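Forkhead-associated 1 (Saccharomyces cerevisiae, PDB 6C4U) probably binds a phosphothreonine peptide of the human transcription factor c-Myc, as a recombinant forkhead-associated (FHA) domain engineered for that target. Local coordinates at residues I63-D68 against D121-S126; Q86-E89 against Y93-L96. One frame throughout, in Å; residues are numbered along the deposited sequence.

Overall arrangement
Contact 2 runs between the edges of the two sheets of the FHA fold, whereas contact 1 packs the C-terminal helix 121-125 against strand 61-66. The pair illustrates how burial governs chemistry in a small beta sandwich: apolar groups meet within, mixed or polar ones toward the surface. Contact 1 is partly buried, with an apolar pair inside and a lysine chain passing a loop at its exposed side. Contact 2 lies at the surface, where a valine meets the aliphatic part of a glutamine. The centres of contacts 1 and 2 lie about 18 Å apart. Both reach the mixed sheet that holds strands 61-66 and 94-96, and packing of L64 on Y93 and of I63 on L96 ties them together.

Contact 1. Residues I63-D68 against D121-S126; sequences ILLGED and DKFKQS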
ATOM      1  N   ILE F  63       1.918  -3.196  -1.698  1.00 76.54           N
ATOM      2  CA  ILE F  63       2.823  -2.229  -2.283  1.00 75.30           C
ATOM      3  C   ILE F  63       4.135  -2.957  -2.475  1.00 74.06           C
ATOM      4  O   ILE F  63       4.613  -3.631  -1.571  1.00 67.97           O
ATOM      5  CB  ILE F  63       2.949  -0.963  -1.407  1.00 80.34           C
ATOM      6  CG1 ILE F  63       1.611  -0.215  -1.438  1.00 81.27           C
ATOM      7  CG2 ILE F  63       4.086  -0.071  -1.894  1.00 79.43           C
ATOM      8  CD1 ILE F  63       1.528   0.998  -0.556  1.00 82.10           C
ATOM      9  N   LEU F  64       4.689  -2.845  -3.670  1.00 80.66           N
ATOM     10  CA  LEU F  64       5.888  -3.580  -4.034  1.00 78.28           C
ATOM     11  C   LEU F  64       7.028  -2.614  -4.260  1.00 78.02           C
ATOM     12  O   LEU F  64       6.864  -1.617  -4.956  1.00 81.84           O
ATOM     13  CB  LEU F  64       5.651  -4.355  -5.320  1.00 76.80           C
ATOM     14  CG  LEU F  64       4.842  -5.631  -5.266  1.00 72.55           C
ATOM     15  CD1 LEU F  64       3.474  -5.493  -4.629  1.00 72.64           C
ATOM     16  CD2 LEU F  64       4.770  -6.148  -6.701  1.00 74.63           C
ATOM     17  N   LEU F  65       8.184  -2.936  -3.706  1.00 79.16           N
ATOM     18  CA  LEU F  65       9.399  -2.184  -3.994  1.00 83.89           C
ATOM     19  C   LEU F  65      10.088  -2.808  -5.197  1.00 84.36           C
ATOM     20  O   LEU F  65      10.572  -3.917  -5.112  1.00 78.40           O
ATOM     21  CB  LEU F  65      10.345  -2.164  -2.790  1.00 77.15           C
ATOM     22  CG  LEU F  65      11.684  -1.450  -2.994  1.00 74.38           C
ATOM     23  CD1 LEU F  65      11.549  -0.033  -3.508  1.00 71.06           C
ATOM     24  CD2 LEU F  65      12.443  -1.376  -1.685  1.00 83.27           C
ATOM     25  N   GLY F  66      10.119  -2.081  -6.306  1.00 91.49           N
ATOM     26  CA  GLY F  66      10.803  -2.482  -7.538  1.00 97.55           C
ATOM     27  C   GLY F  66      12.318  -2.381  -7.477  1.00104.12           C
ATOM     28  O   GLY F  66      12.880  -1.808  -6.547  1.00116.81           O
ATOM     29  N   GLU F  67      12.971  -2.961  -8.486  1.00115.36           N
ATOM     30  CA  GLU F  67      14.422  -2.883  -8.668  1.00135.72           C
ATOM     31  C   GLU F  67      14.888  -1.433  -8.849  1.00130.10           C
ATOM     32  O   GLU F  67      15.895  -1.017  -8.290  1.00116.22           O
ATOM     33  CB  GLU F  67      14.831  -3.735  -9.881  1.00142.27           C
ATOM     34  CG  GLU F  67      16.327  -4.047  -9.996  1.00144.05           C
ATOM     35  CD  GLU F  67      16.628  -5.250 -10.853  1.00149.25           C
ATOM     36  OE1 GLU F  67      15.757  -5.669 -11.643  1.00168.67           O
ATOM     37  OE2 GLU F  67      17.751  -5.756 -10.738  1.00150.55           O
ATOM     38  N   ASP F  68      14.110  -0.677  -9.616  1.00119.33           N
ATOM     39  CA  ASP F  68      14.368   0.751  -9.861  1.00128.76           C
ATOM     40  C   ASP F  68      14.311   1.672  -8.621  1.00120.03           C
ATOM     41  O   ASP F  68      14.700   2.841  -8.713  1.00110.74           O
ATOM     42  CB  ASP F  68      13.446   1.305 -10.988  1.00142.29           C
ATOM     43  CG  ASP F  68      11.939   1.077 -10.727  1.00164.27           C
ATOM     44  OD1 ASP F  68      11.559   0.463  -9.693  1.00181.38           O
ATOM     45  OD2 ASP F  68      11.115   1.498 -11.578  1.00162.10           O
ATOM     46  N   ASP F 121      12.566  10.236  -1.092  1.00105.48           N
ATOM     47  CA  ASP F 121      13.534  10.320  -2.183  1.00115.85           C
ATOM     48  C   ASP F 121      14.962   9.968  -1.786  1.00120.14           C
ATOM     49  O   ASP F 121      15.711   9.492  -2.615  1.00123.84           O
ATOM     50  CB  ASP F 121      13.504  11.704  -2.825  1.00122.43           C
ATOM     51  CG  ASP F 121      12.491  11.781  -3.943  1.00137.05           C
ATOM     52  OD1 ASP F 121      12.756  11.195  -5.025  1.00142.13           O
ATOM     53  OD2 ASP F 121      11.444  12.421  -3.733  1.00154.78           O
ATOM     54  N   LYS F 122      15.327  10.191  -0.532  1.00121.52           N
ATOM     55  CA  LYS F 122      16.695   9.933  -0.052  1.00138.59           C
ATOM     56  C   LYS F 122      17.041   8.446  -0.128  1.00132.46           C
ATOM     57  O   LYS F 122      18.202   8.091  -0.331  1.00156.83           O
ATOM     58  CB  LYS F 122      16.930  10.473   1.377  1.00146.64           C
ATOM     59  CG  LYS F 122      16.712  11.979   1.507  1.00150.73           C
ATOM     60  CD  LYS F 122      15.934  12.447   2.743  1.00146.62           C
ATOM     61  CE  LYS F 122      15.497  13.910   2.575  1.00136.67           C
ATOM     62  NZ  LYS F 122      14.109  14.260   3.046  1.00130.57           N
ATOM     63  N   PHE F 123      16.037   7.592   0.014  1.00121.81           N
ATOM     64  CA  PHE F 123      16.226   6.142  -0.128  1.00112.78           C
ATOM     65  C   PHE F 123      16.488   5.726  -1.575  1.00111.32           C
ATOM     66  O   PHE F 123      17.382   4.921  -1.835  1.00118.94           O
ATOM     67  CB  PHE F 123      15.002   5.399   0.381  1.00105.92           C
ATOM     68  CG  PHE F 123      15.101   3.913   0.257  1.00 96.03           C
ATOM     69  CD1 PHE F 123      15.702   3.172   1.256  1.00 98.98           C
ATOM     70  CD2 PHE F 123      14.572   3.258  -0.838  1.00 86.02           C
ATOM     71  CE1 PHE F 123      15.784   1.790   1.174  1.00 98.10           C
ATOM     72  CE2 PHE F 123      14.658   1.878  -0.952  1.00 82.63           C
ATOM     73  CZ  PHE F 123      15.271   1.143   0.055  1.00 88.47           C
ATOM     74  N   LYS F 124      15.678   6.234  -2.490  1.00107.73           N
ATOM     75  CA  LYS F 124      15.840   5.971  -3.918  1.00114.60           C
ATOM     76  C   LYS F 124      17.246   6.357  -4.364  1.00128.93           C
ATOM     77  O   LYS F 124      17.967   5.552  -4.946  1.00142.15           O
ATOM     78  CB  LYS F 124      14.783   6.738  -4.744  1.00108.65           C
ATOM     79  CG  LYS F 124      14.854   6.491  -6.230  1.00109.62           C
ATOM     80  CD  LYS F 124      13.540   6.766  -6.965  1.00119.28           C
ATOM     81  CE  LYS F 124      13.659   6.272  -8.397  1.00129.35           C
ATOM     82  NZ  LYS F 124      12.715   7.002  -9.319  1.00132.91           N
ATOM     83  N   GLN F 125      17.630   7.590  -4.058  1.00148.42           N
ATOM     84  CA  GLN F 125      18.957   8.108  -4.433  1.00146.11           C
ATOM     85  C   GLN F 125      20.064   7.332  -3.735  1.00142.93           C
ATOM     86  O   GLN F 125      21.114   7.120  -4.332  1.00165.08           O
ATOM     87  CB  GLN F 125      19.059   9.628  -4.191  1.00145.02           C
ATOM     88  CG  GLN F 125      18.201  10.475  -5.152  1.00143.83           C
ATOM     89  CD  GLN F 125      17.760  11.823  -4.583  1.00148.07           C
ATOM     90  OE1 GLN F 125      18.564  12.596  -4.057  1.00150.45           O
ATOM     91  NE2 GLN F 125      16.476  12.114  -4.709  1.00145.73           N
ATOM     92  N   SER F 126      19.825   6.879  -2.514  1.00125.47           N
ATOM     93  CA  SER F 126      20.752   5.948  -1.830  1.00131.17           C
ATOM     94  C   SER F 126      21.054   4.580  -2.609  1.00149.73           C
ATOM     95  O   SER F 126      20.834   3.402  -2.211  1.00136.49           O
ATOM     96  CB  SER F 126      20.321   5.737  -0.372  1.00127.83           C
ATOM     97  OG  SER F 126      21.124   4.728   0.219  1.00132.67           O
TER
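The short helix that follows the last strand of the FHA domain, 121-125, packs here against the end of strand 61-66 through L65 and F123. Their side chains approach from opposite directions and meet with CD2 of L65 4.0 Å from CE2 of F123. The same methyl lies 4.2 Å from CZ of F123, so one branch of the leucine rests obliquely against one end of the ring. With chi1 at 179° the ring of F123 swings opposite its own amide nitrogen and off the helix into the interior, where I24 of helix 24-29 also touches it. L65 in turn packs on W38 of the neighbouring strand 34-41. F123 touches both L65 of strand 61-66 and V5 of strand 4-10, strands of different sheets of the FHA beta sandwich, so the helix places its ring between the two sheets.

Toward solvent the chemistry changes. K124, its chain extended, passes D68 with CE 3.6 Å from the backbone O of D68. Its ammonium does not pair with the aspartate, NZ of K124 lying 6.2 Å from OD2 of D68. Instead N70 serves both residues: its OD1 accepts a hydrogen bond from NZ of K124, while its backbone N donates to OD1 of D68.

Contact 2. Residues Q86-E89 against Y93-L96; sequences QKVE and YQLL
The backbones of 86-89 and 93-96 stay well apart and share no ladder, the nearest CA atoms being those of V88 and Q94 at 7.6 Å, so side chains must span the gap. Both V88 and Q94 point toward the other segment and slide past each other in opposite directions. CG1 of V88 comes within 3.9 Å of CG of Q94, and CB of V88 lies 4.0 Å from the same carbon. It is thus the aliphatic root of the glutamine, not its amide, that lies alongside the valine. A bend at chi2 (-68°) turns the amide aside, along the 86-89 chain, so that NE2 of Q94 faces the V88-E89 junction, 4.2 Å from CB of V88 and 4.1 Å from the backbone N of E89, a proximity of two nitrogens that is no bond.

In the two-sheet FHA fold, V88 follows strand 86-87, an outermost strand of one sheet, and Q94 lies in 94-96, an outermost strand of the other. V88 also packs on L83 and D75, and the backbone of Q94 is hydrogen-bonded to that of L73 in strand 71-75. Were Q94 replaced by an alanine, CG1 and CB of V88 would probably lose the CG they rest on, and a gap would be likely to open beside the valine. Across these two segments the contact rests on van der Waals packing of carbon on carbon, which by itself would fix the amide's orientation little.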
ATOM      1  N   GLN F  86      -9.451   6.883  -8.987  1.00121.80           N
ATOM      2  CA  GLN F  86      -9.784   5.985 -10.104  1.00111.23           C
ATOM      3  C   GLN F  86      -9.540   4.551  -9.661  1.00106.04           C
ATOM      4  O   GLN F  86      -8.452   4.240  -9.195  1.00108.65           O
ATOM      5  CB  GLN F  86      -8.915   6.295 -11.314  1.00106.31           C
ATOM      6  CG  GLN F  86      -9.156   7.667 -11.908  1.00118.58           C
ATOM      7  CD  GLN F  86      -7.908   8.198 -12.630  1.00133.34           C
ATOM      8  OE1 GLN F  86      -6.876   8.439 -11.996  1.00145.31           O
ATOM      9  NE2 GLN F  86      -7.996   8.376 -13.952  1.00130.99           N
ATOM     10  N   LYS F  87     -10.548   3.689  -9.798  1.00102.99           N
ATOM     11  CA  LYS F  87     -10.437   2.274  -9.417  1.00109.23           C
ATOM     12  C   LYS F  87      -9.387   1.580 -10.277  1.00112.50           C
ATOM     13  O   LYS F  87      -9.502   1.580 -11.492  1.00105.56           O
ATOM     14  CB  LYS F  87     -11.775   1.555  -9.599  1.00107.84           C
ATOM     15  CG  LYS F  87     -11.872   0.199  -8.913  1.00108.41           C
ATOM     16  CD  LYS F  87     -13.104  -0.542  -9.411  1.00114.09           C
ATOM     17  CE  LYS F  87     -13.713  -1.501  -8.391  1.00122.71           C
ATOM     18  NZ  LYS F  87     -13.266  -2.916  -8.538  1.00122.64           N
ATOM     19  N   VAL F  88      -8.351   1.012  -9.658  1.00114.34           N
ATOM     20  CA  VAL F  88      -7.318   0.299 -10.419  1.00106.32           C
ATOM     21  C   VAL F  88      -7.836  -1.076 -10.802  1.00103.06           C
ATOM     22  O   VAL F  88      -8.736  -1.621 -10.151  1.00 91.19           O
ATOM     23  CB  VAL F  88      -5.975   0.165  -9.666  1.00107.74           C
ATOM     24  CG1 VAL F  88      -5.453   1.530  -9.255  1.00106.83           C
ATOM     25  CG2 VAL F  88      -6.078  -0.765  -8.454  1.00115.13           C
ATOM     26  N   GLU F  89      -7.251  -1.623 -11.867  1.00100.94           N
ATOM     27  CA  GLU F  89      -7.607  -2.945 -12.366  1.00101.47           C
ATOM     28  C   GLU F  89      -7.078  -3.989 -11.379  1.00 94.27           C
ATOM     29  O   GLU F  89      -5.915  -3.929 -10.969  1.00104.26           O
ATOM     30  CB  GLU F  89      -7.004  -3.170 -13.751  1.00114.44           C
ATOM     31  CG  GLU F  89      -7.675  -4.274 -14.563  1.00122.12           C
ATOM     32  CD  GLU F  89      -6.795  -4.821 -15.685  1.00127.55           C
ATOM     33  OE1 GLU F  89      -5.657  -4.340 -15.912  1.00137.14           O
ATOM     34  OE2 GLU F  89      -7.242  -5.762 -16.376  1.00129.43           O
ATOM     35  N   TYR F  93      -0.427  -3.970 -11.745  1.00 81.34           N
ATOM     36  CA  TYR F  93       0.709  -3.397 -11.029  1.00 82.02           C
ATOM     37  C   TYR F  93       0.879  -1.929 -11.433  1.00 87.89           C
ATOM     38  O   TYR F  93       1.525  -1.630 -12.429  1.00 90.62           O
ATOM     39  CB  TYR F  93       1.980  -4.277 -11.253  1.00 83.83           C
ATOM     40  CG  TYR F  93       1.772  -5.685 -10.706  1.00 84.30           C
ATOM     41  CD1 TYR F  93       2.005  -5.975  -9.363  1.00 84.81           C
ATOM     42  CD2 TYR F  93       1.250  -6.695 -11.497  1.00 80.29           C
ATOM     43  CE1 TYR F  93       1.794  -7.235  -8.840  1.00 83.03           C
ATOM     44  CE2 TYR F  93       0.993  -7.962 -10.981  1.00 83.16           C
ATOM     45  CZ  TYR F  93       1.274  -8.238  -9.643  1.00 91.38           C
ATOM     46  OH  TYR F  93       1.026  -9.501  -9.122  1.00102.02           O
ATOM     47  N   GLN F  94       0.285  -1.017 -10.660  1.00 90.65           N
ATOM     48  CA  GLN F  94       0.278   0.429 -10.990  1.00 86.08           C
ATOM     49  C   GLN F  94       1.390   1.195 -10.278  1.00 84.55           C
ATOM     50  O   GLN F  94       1.603   0.987  -9.082  1.00 89.41           O
ATOM     51  CB  GLN F  94      -1.063   1.064 -10.614  1.00 86.81           C
ATOM     52  CG  GLN F  94      -2.298   0.323 -11.112  1.00 88.55           C
ATOM     53  CD  GLN F  94      -2.473   0.344 -12.608  1.00 90.84           C
ATOM     54  OE1 GLN F  94      -1.628   0.837 -13.349  1.00 95.77           O
ATOM     55  NE2 GLN F  94      -3.618  -0.190 -13.067  1.00 88.73           N
ATOM     56  N   LEU F  95       2.062   2.092 -11.003  1.00 88.31           N
ATOM     57  CA  LEU F  95       3.154   2.906 -10.444  1.00 91.91           C
ATOM     58  C   LEU F  95       2.631   3.927  -9.440  1.00 92.10           C
ATOM     59  O   LEU F  95       1.668   4.633  -9.734  1.00 98.05           O
ATOM     60  CB  LEU F  95       3.870   3.678 -11.561  1.00 85.75           C
ATOM     61  CG  LEU F  95       5.227   4.278 -11.137  1.00 97.76           C
ATOM     62  CD1 LEU F  95       6.355   3.221 -11.131  1.00108.21           C
ATOM     63  CD2 LEU F  95       5.594   5.439 -12.038  1.00 97.99           C
ATOM     64  N   LEU F  96       3.262   3.998  -8.274  1.00 84.31           N
ATOM     65  CA  LEU F  96       2.928   4.995  -7.263  1.00 84.29           C
ATOM     66  C   LEU F  96       3.843   6.193  -7.404  1.00 86.72           C
ATOM     67  O   LEU F  96       5.067   6.070  -7.373  1.00 89.28           O
ATOM     68  CB  LEU F  96       3.043   4.443  -5.849  1.00 81.50           C
ATOM     69  CG  LEU F  96       2.003   3.410  -5.462  1.00 80.15           C
ATOM     70  CD1 LEU F  96       2.353   2.826  -4.109  1.00 77.26           C
ATOM     71  CD2 LEU F  96       0.634   4.035  -5.396  1.00 88.50           C
TER